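Local coordinates for protein adenylate kinase (Thermus thermophilus, PDB 3CM0) that probably catalyses the reversible transfer of the terminal phosphate between ATP and AMP, giving two ADP, in purine nucleotide metabolism, at residues V109-V114 / L164-G169; L28-L33 / A77-F82; G11-G16 / R142-Y147. All blocks are in the same frame, centred on the assembly; numbering follows the deposited sequence.

Contact 1 (V109-V114 / L164-G169)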
loop_
_atom_site.group_PDB
_atom_site.type_symbol
_atom_site.label_atom_id
_atom_site.label_comp_id
_atom_site.label_asym_id
_atom_site.label_seq_id
_atom_site.Cartn_x
_atom_site.Cartn_y
_atom_site.Cartn_z
ATOM N N VAL A 109 2.162 -6.533 -8.542
ATOM C CA VAL A 109 2.491 -5.915 -7.282
ATOM C C VAL A 109 3.648 -5.004 -7.673
ATOM O O VAL A 109 4.738 -5.456 -7.987
ATOM C CB VAL A 109 2.963 -6.983 -6.249
ATOM C CG1 VAL A 109 3.388 -6.333 -4.970
ATOM C CG2 VAL A 109 1.751 -7.901 -5.972
ATOM N N VAL A 110 3.373 -3.715 -7.687
ATOM C CA VAL A 110 4.370 -2.719 -8.086
ATOM C C VAL A 110 5.328 -2.441 -6.933
ATOM O O VAL A 110 4.897 -2.087 -5.843
ATOM C CB VAL A 110 3.653 -1.413 -8.486
ATOM C CG1 VAL A 110 4.681 -0.309 -8.823
ATOM C CG2 VAL A 110 2.760 -1.696 -9.654
ATOM N N LEU A 111 6.635 -2.612 -7.181
ATOM C CA LEU A 111 7.627 -2.324 -6.145
ATOM C C LEU A 111 8.466 -1.175 -6.688
ATOM O O LEU A 111 9.261 -1.374 -7.618
ATOM C CB LEU A 111 8.543 -3.537 -5.887
ATOM C CG LEU A 111 9.646 -3.261 -4.829
ATOM C CD1 LEU A 111 9.038 -3.088 -3.432
ATOM C CD2 LEU A 111 10.595 -4.505 -4.791
ATOM N N VAL A 112 8.261 0.018 -6.132
ATOM C CA VAL A 112 8.998 1.196 -6.589
ATOM C C VAL A 112 10.359 1.209 -5.916
ATOM O O VAL A 112 10.457 1.255 -4.693
ATOM C CB VAL A 112 8.226 2.488 -6.254
ATOM C CG1 VAL A 112 8.962 3.715 -6.847
ATOM C CG2 VAL A 112 6.791 2.386 -6.829
ATOM N N GLU A 113 11.414 1.216 -6.744
ATOM C CA GLU A 113 12.788 1.132 -6.237
ATOM C C GLU A 113 13.552 2.416 -6.504
ATOM O O GLU A 113 13.528 2.933 -7.622
ATOM C CB GLU A 113 13.502 -0.030 -6.942
ATOM C CG GLU A 113 12.791 -1.372 -6.752
ATOM C CD GLU A 113 13.544 -2.537 -7.405
ATOM O OE1 GLU A 113 14.200 -2.324 -8.455
ATOM O OE2 GLU A 113 13.441 -3.661 -6.892
ATOM N N VAL A 114 14.237 2.892 -5.477
ATOM C CA VAL A 114 14.985 4.162 -5.572
ATOM C C VAL A 114 16.273 3.986 -4.792
ATOM O O VAL A 114 16.270 3.370 -3.746
ATOM C CB VAL A 114 14.166 5.320 -4.941
ATOM C CG1 VAL A 114 14.939 6.636 -5.030
ATOM C CG2 VAL A 114 12.814 5.463 -5.682
ATOM N N LEU A 164 5.485 -9.912 -9.133
ATOM C CA LEU A 164 6.184 -8.696 -8.668
ATOM C C LEU A 164 6.660 -7.908 -9.893
ATOM O O LEU A 164 7.244 -8.472 -10.827
ATOM C CB LEU A 164 7.380 -9.084 -7.790
ATOM C CG LEU A 164 8.129 -7.928 -7.105
ATOM C CD1 LEU A 164 7.184 -7.367 -6.007
ATOM C CD2 LEU A 164 9.448 -8.472 -6.422
ATOM N N LYS A 165 6.410 -6.608 -9.880
ATOM C CA LYS A 165 6.806 -5.719 -10.975
ATOM C C LYS A 165 7.722 -4.669 -10.354
ATOM O O LYS A 165 7.255 -3.724 -9.704
ATOM C CB LYS A 165 5.568 -5.003 -11.570
ATOM C CG LYS A 165 4.432 -5.914 -11.966
ATOM C CD LYS A 165 4.831 -6.789 -13.108
ATOM C CE LYS A 165 3.679 -7.701 -13.534
ATOM N NZ LYS A 165 4.144 -8.630 -14.621
ATOM N N ARG A 166 9.030 -4.862 -10.514
ATOM C CA ARG A 166 10.001 -3.925 -9.975
ATOM C C ARG A 166 10.063 -2.784 -10.962
ATOM O O ARG A 166 10.237 -2.988 -12.179
ATOM C CB ARG A 166 11.375 -4.601 -9.847
ATOM C CG ARG A 166 11.391 -5.742 -8.845
ATOM C CD ARG A 166 12.708 -6.537 -8.978
ATOM N NE ARG A 166 12.778 -7.657 -8.051
ATOM C CZ ARG A 166 13.123 -7.573 -6.767
ATOM N NH1 ARG A 166 13.445 -6.407 -6.220
ATOM N NH2 ARG A 166 13.154 -8.683 -6.023
ATOM N N VAL A 167 9.952 -1.568 -10.448
ATOM C CA VAL A 167 9.947 -0.383 -11.291
ATOM C C VAL A 167 10.974 0.632 -10.817
ATOM O O VAL A 167 11.180 0.812 -9.613
ATOM C CB VAL A 167 8.533 0.278 -11.264
ATOM C CG1 VAL A 167 8.577 1.652 -11.907
ATOM C CG2 VAL A 167 7.505 -0.654 -11.972
ATOM N N ASP A 168 11.611 1.304 -11.775
ATOM C CA ASP A 168 12.626 2.334 -11.436
ATOM C C ASP A 168 11.887 3.609 -11.011
ATOM O O ASP A 168 11.210 4.242 -11.809
ATOM C CB ASP A 168 13.493 2.551 -12.679
ATOM C CG ASP A 168 14.493 3.708 -12.541
ATOM O OD1 ASP A 168 14.616 4.274 -11.441
ATOM O OD2 ASP A 168 15.161 4.034 -13.566
ATOM N N GLY A 169 12.018 3.984 -9.743
ATOM C CA GLY A 169 11.308 5.156 -9.244
ATOM C C GLY A 169 12.028 6.488 -9.319
ATOM O O GLY A 169 11.561 7.495 -8.766
#

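Contact 2 (L28-L33 / A77-F82)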
loop_
_atom_site.group_PDB
_atom_site.type_symbol
_atom_site.label_atom_id
_atom_site.label_comp_id
_atom_site.label_asym_id
_atom_site.label_seq_id
_atom_site.Cartn_x
_atom_site.Cartn_y
_atom_site.Cartn_z
ATOM N N LEU A 28 -7.544 5.339 -14.416
ATOM C CA LEU A 28 -8.148 4.144 -14.993
ATOM C C LEU A 28 -9.417 3.605 -14.322
ATOM O O LEU A 28 -9.940 2.557 -14.734
ATOM C CB LEU A 28 -7.100 3.025 -15.085
ATOM C CG LEU A 28 -5.875 3.337 -15.942
ATOM C CD1 LEU A 28 -5.093 2.062 -16.118
ATOM C CD2 LEU A 28 -6.271 3.888 -17.306
ATOM N N GLY A 29 -9.892 4.306 -13.313
ATOM C CA GLY A 29 -11.109 3.902 -12.631
ATOM C C GLY A 29 -10.961 2.809 -11.582
ATOM O O GLY A 29 -11.842 1.965 -11.440
ATOM N N PHE A 30 -9.835 2.791 -10.874
ATOM C CA PHE A 30 -9.644 1.796 -9.808
ATOM C C PHE A 30 -10.046 2.480 -8.515
ATOM O O PHE A 30 -9.798 3.678 -8.344
ATOM C CB PHE A 30 -8.157 1.387 -9.653
ATOM C CG PHE A 30 -7.658 0.449 -10.703
ATOM C CD1 PHE A 30 -7.453 -0.905 -10.403
ATOM C CD2 PHE A 30 -7.393 0.894 -11.997
ATOM C CE1 PHE A 30 -6.983 -1.799 -11.366
ATOM C CE2 PHE A 30 -6.924 0.011 -12.980
ATOM C CZ PHE A 30 -6.720 -1.347 -12.664
ATOM N N LYS A 31 -10.663 1.729 -7.606
ATOM C CA LYS A 31 -10.989 2.262 -6.300
ATOM C C LYS A 31 -9.775 1.977 -5.403
ATOM O O LYS A 31 -9.394 0.795 -5.201
ATOM C CB LYS A 31 -12.227 1.572 -5.715
ATOM C CG LYS A 31 -12.594 2.108 -4.341
ATOM C CD LYS A 31 -14.041 1.792 -3.949
ATOM C CE LYS A 31 -14.303 0.311 -3.839
ATOM N NZ LYS A 31 -15.680 0.034 -3.332
ATOM N N LYS A 32 -9.163 3.045 -4.884
ATOM C CA LYS A 32 -8.008 2.931 -3.998
ATOM C C LYS A 32 -8.520 2.717 -2.583
ATOM O O LYS A 32 -9.132 3.590 -1.978
ATOM C CB LYS A 32 -7.159 4.211 -4.078
ATOM C CG LYS A 32 -5.873 4.210 -3.274
ATOM C CD LYS A 32 -5.033 5.432 -3.687
ATOM C CE LYS A 32 -3.690 5.554 -2.973
ATOM N NZ LYS A 32 -3.793 5.903 -1.529
ATOM N N LEU A 33 -8.265 1.537 -2.045
ATOM C CA LEU A 33 -8.745 1.211 -0.727
ATOM C C LEU A 33 -7.810 1.607 0.412
ATOM O O LEU A 33 -6.589 1.571 0.289
ATOM C CB LEU A 33 -9.017 -0.292 -0.638
ATOM C CG LEU A 33 -9.901 -0.905 -1.718
ATOM C CD1 LEU A 33 -10.207 -2.342 -1.336
ATOM C CD2 LEU A 33 -11.176 -0.095 -1.878
ATOM N N ALA A 77 -14.530 -4.156 -5.771
ATOM C CA ALA A 77 -15.147 -3.630 -6.966
ATOM C C ALA A 77 -14.394 -4.251 -8.127
ATOM O O ALA A 77 -13.399 -4.950 -7.939
ATOM C CB ALA A 77 -15.013 -2.138 -6.991
ATOM N N GLU A 78 -14.888 -3.992 -9.324
ATOM C CA GLU A 78 -14.304 -4.533 -10.526
ATOM C C GLU A 78 -12.825 -4.157 -10.592
ATOM O O GLU A 78 -12.012 -4.943 -11.070
ATOM C CB GLU A 78 -15.007 -3.978 -11.765
ATOM C CG GLU A 78 -16.507 -4.221 -11.820
ATOM C CD GLU A 78 -17.198 -3.320 -12.834
ATOM O OE1 GLU A 78 -17.007 -3.525 -14.054
ATOM O OE2 GLU A 78 -17.924 -2.395 -12.401
ATOM N N ARG A 79 -12.480 -2.973 -10.095
ATOM C CA ARG A 79 -11.063 -2.526 -10.179
ATOM C C ARG A 79 -10.640 -1.891 -8.867
ATOM O O ARG A 79 -11.181 -0.856 -8.464
ATOM C CB ARG A 79 -10.904 -1.505 -11.306
ATOM C CG ARG A 79 -11.353 -2.004 -12.646
ATOM C CD ARG A 79 -11.092 -0.906 -13.683
ATOM N NE ARG A 79 -11.546 -1.302 -15.013
ATOM C CZ ARG A 79 -11.918 -0.437 -15.952
ATOM N NH1 ARG A 79 -11.889 0.869 -15.703
ATOM N NH2 ARG A 79 -12.337 -0.870 -17.132
ATOM N N VAL A 80 -9.636 -2.503 -8.219
ATOM C CA VAL A 80 -9.203 -2.036 -6.921
ATOM C C VAL A 80 -7.674 -1.923 -6.837
ATOM O O VAL A 80 -6.959 -2.745 -7.446
ATOM C CB VAL A 80 -9.678 -3.053 -5.824
ATOM C CG1 VAL A 80 -9.087 -4.461 -6.132
ATOM C CG2 VAL A 80 -9.273 -2.596 -4.445
ATOM N N ILE A 81 -7.239 -0.939 -6.052
ATOM C CA ILE A 81 -5.817 -0.668 -5.753
ATOM C C ILE A 81 -5.604 -0.703 -4.250
ATOM O O ILE A 81 -6.410 -0.192 -3.450
ATOM C CB ILE A 81 -5.379 0.707 -6.350
ATOM C CG1 ILE A 81 -5.209 0.541 -7.871
ATOM C CG2 ILE A 81 -4.119 1.199 -5.701
ATOM C CD1 ILE A 81 -4.805 1.859 -8.602
ATOM N N PHE A 82 -4.517 -1.384 -3.859
ATOM C CA PHE A 82 -4.114 -1.486 -2.483
ATOM C C PHE A 82 -2.819 -0.706 -2.352
ATOM O O PHE A 82 -1.913 -0.915 -3.134
ATOM C CB PHE A 82 -3.870 -2.955 -2.119
ATOM C CG PHE A 82 -5.157 -3.772 -2.122
ATOM C CD1 PHE A 82 -5.970 -3.785 -0.994
ATOM C CD2 PHE A 82 -5.527 -4.501 -3.249
ATOM C CE1 PHE A 82 -7.148 -4.528 -0.984
ATOM C CE2 PHE A 82 -6.720 -5.256 -3.253
ATOM C CZ PHE A 82 -7.519 -5.266 -2.111
#

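Contact 3 (G11-G16 / R142-Y147)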
loop_
_atom_site.group_PDB
_atom_site.type_symbol
_atom_site.label_atom_id
_atom_site.label_comp_id
_atom_site.label_asym_id
_atom_site.label_seq_id
_atom_site.Cartn_x
_atom_site.Cartn_y
_atom_site.Cartn_z
ATOM N N GLY A 11 6.538 0.058 -1.533
ATOM C CA GLY A 11 7.654 0.973 -1.743
ATOM C C GLY A 11 7.992 1.669 -0.454
ATOM O O GLY A 11 7.144 1.797 0.420
ATOM N N PRO A 12 9.240 2.110 -0.295
ATOM C CA PRO A 12 9.681 2.806 0.922
ATOM C C PRO A 12 9.192 4.248 0.967
ATOM O O PRO A 12 8.774 4.816 -0.030
ATOM C CB PRO A 12 11.206 2.770 0.805
ATOM C CG PRO A 12 11.394 2.946 -0.740
ATOM C CD PRO A 12 10.341 1.970 -1.274
ATOM N N PRO A 13 9.245 4.859 2.151
ATOM C CA PRO A 13 8.837 6.244 2.339
ATOM C C PRO A 13 9.767 7.026 1.417
ATOM O O PRO A 13 10.960 6.684 1.296
ATOM C CB PRO A 13 9.182 6.507 3.795
ATOM C CG PRO A 13 9.004 5.191 4.436
ATOM C CD PRO A 13 9.568 4.210 3.429
ATOM N N GLY A 14 9.231 8.045 0.753
ATOM C CA GLY A 14 10.063 8.859 -0.118
ATOM C C GLY A 14 10.107 8.404 -1.566
ATOM O O GLY A 14 10.690 9.084 -2.417
ATOM N N ALA A 15 9.513 7.258 -1.862
ATOM C CA ALA A 15 9.499 6.768 -3.246
ATOM C C ALA A 15 8.287 7.304 -4.013
ATOM O O ALA A 15 8.205 7.154 -5.231
ATOM C CB ALA A 15 9.515 5.211 -3.263
ATOM N N GLY A 16 7.363 7.951 -3.301
ATOM C CA GLY A 16 6.159 8.499 -3.925
ATOM C C GLY A 16 5.202 7.457 -4.491
ATOM O O GLY A 16 4.458 7.728 -5.429
ATOM N N ARG A 142 17.582 4.409 9.486
ATOM C CA ARG A 142 17.083 3.332 10.328
ATOM C C ARG A 142 15.653 2.971 9.942
ATOM O O ARG A 142 15.297 1.789 9.856
ATOM C CB ARG A 142 17.108 3.746 11.802
ATOM C CG ARG A 142 16.760 2.596 12.735
ATOM C CD ARG A 142 16.632 3.085 14.169
ATOM N NE ARG A 142 15.646 4.161 14.289
ATOM C CZ ARG A 142 14.360 4.040 13.973
ATOM N NH1 ARG A 142 13.890 2.887 13.515
ATOM N NH2 ARG A 142 13.542 5.078 14.111
ATOM N N ARG A 143 14.822 3.979 9.719
ATOM C CA ARG A 143 13.456 3.709 9.322
ATOM C C ARG A 143 13.444 2.966 7.984
ATOM O O ARG A 143 12.573 2.119 7.757
ATOM C CB ARG A 143 12.657 5.010 9.236
ATOM C CG ARG A 143 12.387 5.642 10.610
ATOM C CD ARG A 143 11.809 7.057 10.489
ATOM N NE ARG A 143 11.467 7.647 11.786
ATOM C CZ ARG A 143 11.106 8.917 11.958
ATOM N NH1 ARG A 143 11.045 9.732 10.915
ATOM N NH2 ARG A 143 10.803 9.375 13.167
ATOM N N LEU A 144 14.408 3.258 7.102
ATOM C CA LEU A 144 14.459 2.576 5.809
ATOM C C LEU A 144 14.873 1.118 5.975
ATOM O O LEU A 144 14.422 0.243 5.230
ATOM C CB LEU A 144 15.421 3.308 4.842
ATOM C CG LEU A 144 14.885 4.662 4.362
ATOM C CD1 LEU A 144 15.980 5.392 3.568
ATOM C CD2 LEU A 144 13.631 4.462 3.503
ATOM N N GLU A 145 15.721 0.838 6.959
ATOM C CA GLU A 145 16.164 -0.533 7.214
ATOM C C GLU A 145 15.025 -1.369 7.792
ATOM O O GLU A 145 14.887 -2.572 7.494
ATOM C CB GLU A 145 17.356 -0.527 8.174
ATOM C CG GLU A 145 17.813 -1.909 8.608
ATOM C CD GLU A 145 18.226 -2.802 7.444
ATOM O OE1 GLU A 145 18.674 -2.289 6.397
ATOM O OE2 GLU A 145 18.123 -4.032 7.587
ATOM N N VAL A 146 14.213 -0.730 8.623
ATOM C CA VAL A 146 13.065 -1.412 9.213
ATOM C C VAL A 146 12.067 -1.738 8.101
ATOM O O VAL A 146 11.514 -2.848 8.029
ATOM C CB VAL A 146 12.388 -0.527 10.278
ATOM C CG1 VAL A 146 11.022 -1.088 10.648
ATOM C CG2 VAL A 146 13.270 -0.460 11.513
ATOM N N TYR A 147 11.825 -0.759 7.241
ATOM C CA TYR A 147 10.929 -0.967 6.114
ATOM C C TYR A 147 11.439 -2.141 5.273
ATOM O O TYR A 147 10.662 -3.010 4.846
ATOM C CB TYR A 147 10.867 0.294 5.240
ATOM C CG TYR A 147 10.444 0.010 3.808
ATOM C CD1 TYR A 147 9.093 -0.143 3.458
ATOM C CD2 TYR A 147 11.402 -0.205 2.824
ATOM C CE1 TYR A 147 8.726 -0.513 2.153
ATOM C CE2 TYR A 147 11.050 -0.575 1.528
ATOM C CZ TYR A 147 9.714 -0.726 1.199
ATOM O OH TYR A 147 9.394 -1.074 -0.106
#

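Contact 1 (V109-V114 / L164-G169)
Glu113 and Arg166 meet on one face of the sheet, across a pair of parallel strands, 109-113 and 164-168. The Arg166 side chain runs extended from CG to NE, and the Glu113 carboxylate comes across it at a slant. Glu113 has CG anti to its carbonyl carbon (chi1 -58°), and its extended chain carries the carboxylate to the arginine. Glu113 OE2 lies at the guanidinium edge, 2.8 Å from Arg166 NH1 and only 5° out of the guanidinium plane. The two planes are 53° apart, and the bridge runs through OE2. Leu164 CD2 lies above one face of the same guanidinium, toward its rim, and NH2 is engaged by Glu159 of helix 137-160.

Leu111 lies beside Arg166 and points the same way, with CD2 3.7 Å from NH1. Leu111 CB also touches Leu164 CD1, which reaches back to Val109 CG1 at 4.1 Å. On the other face Val110 CG1 meets Val167 CG2, and Val112 CG1 rests on Gly169 CA at 3.7 Å. A side chain at Gly169 would collide with Val112 CG1. Helix 173-184 covers Val110 and Val167.

Five backbone bonds join the strands, from Lys165 N to Val109 O at one end to Gly169 N to Glu113 O at the other. An alanine in place of Glu113 would probably leave Arg166 NH1 without its carboxylate mate, though NH2 would keep Glu159. At this edge of the P-loop kinase core the salt bridge shares its face with Val109, Leu111 and Leu164, and an arginine between two glutamates is likely to stay protonated.

Contact 2 (L28-L33 / A77-F82)
Ile81 presses its CG1-CD1 branch against CB and CG of Phe30 in the parallel sheet of the P-loop kinase core, where edge strand 31-33 pairs with strand 79-83. Phe30 CB sits 3.5 Å from Ile81 CD1, and the two side chains cross at about a right angle. Ile81 has CG1 anti to its carbonyl carbon (chi1 -75°), which carries this branch back along the strand to Phe30. Helix 17-28 covers Ile81 through Ala21 and Leu24.

The Phe30 ring fits against the start of strand 79-83. Arg79 CB lies over one ring face in a CH-pi contact, 3.9 Å from the ring centroid. Val80 C is at the ring edge. Beyond CB the Arg79 chain runs out past the end of helix 17-28. Its NH1 makes a weak, bent bond to Leu28 O. Gly29 follows helix 17-28 with positive phi, and a side chain there would be tight against Arg79 NH1.

On the sheet face opposite Ile81, Leu33 packs into the angle between Val80 and Phe82. Val80 CG2 is the bump here, 3.3 Å from both Leu33 CG and Leu33 CD1, closer than usual for carbons. It also rests above one face of the Phe82 ring, toward the rim. Further back, Lys31 CE lies 4.1 Å from Ala77 CB. The end of Lys32 leads away from residues 77-82, and NZ forms a salt bridge with Asp83 at the end of the strand.

Backbone bonds hold this fit in register: Lys31 N to Arg79 O, then Ile81 N to Lys31 O. In the last, Leu33 N meets Ile81 O at 2.9 Å, nearly along the C=O axis.

Contact 3 (G11-G16 / R142-Y147)
Tyr147 sets its CG anti to the backbone N (chi1 157°), which swings the ring from helix 137-160 onto Gly11 and Pro12. Leu144, one turn earlier, has CG anti to the carbonyl carbon (chi1 -70°), and its CD2 reaches the two prolines. Gly11 begins the P-loop, the phosphate-binding loop between strand 4-10 and helix 17-28, and the two prolines follow it. Gly14, Ala15 and Gly16, further along it, are predicted to bind ATP.

Pro12 crosses the tyrosine ring at a slant, its CA and CB over one face. CA stands over the centre of the ring, 3.5 Å above the plane. Pro12 CB makes a CH-pi contact over the same face, 3.7 Å from the centroid and 24° off the normal.

Leu144 CD2 sits in the notch between the two prolines, 4.0 Å from Pro12 CB and 4.1 Å from Pro13 CD. Leu144 and Pro13 slide past each other in opposite directions. Helix 116-130 also touches the contact, through Leu119 on Pro12 and Val120 on Leu144.

The loop keeps its own shape. Pro12 to Ala15 form a type II beta turn, closed by Ala15 N to Pro12 O. Gly14 has the positive phi that suits this turn, and Gly16 is the N-cap of helix 17-28. Arg143, a predicted AMP-binding residue, turns its end away from the loop and pairs with Asp135 in the LID. The same helix thus carries one side for the P-loop and another for the LID.

No hydrogen bond crosses between the segments: Tyr147 OH comes 3.2 Å from Pro12 N, which has no hydrogen to give.

Contacts 1 and 2 lie in the same five-stranded parallel sheet of the CORE domain, at its two edges. Their centres are 19 Å apart, and strand 4-10 runs between their inner strands. Contact 3 joins the loop after strand 4-10 to helix 137-160. Its centre is 13 Å from contact 1 and 24 Å from contact 2. Along the chain, contact 2 closes before contact 1 opens and is nested within the loop closed by contact 3, while contacts 1 and 3 interleave. Helix 137-160 is followed by strand 164-168. Contact 1, at the sheet edge, touches contact 3: Leu111 CD1 is 3.9 Å from Tyr147 OH, and Val114 meets Ala15 of the P-loop, a predicted ATP-binding residue.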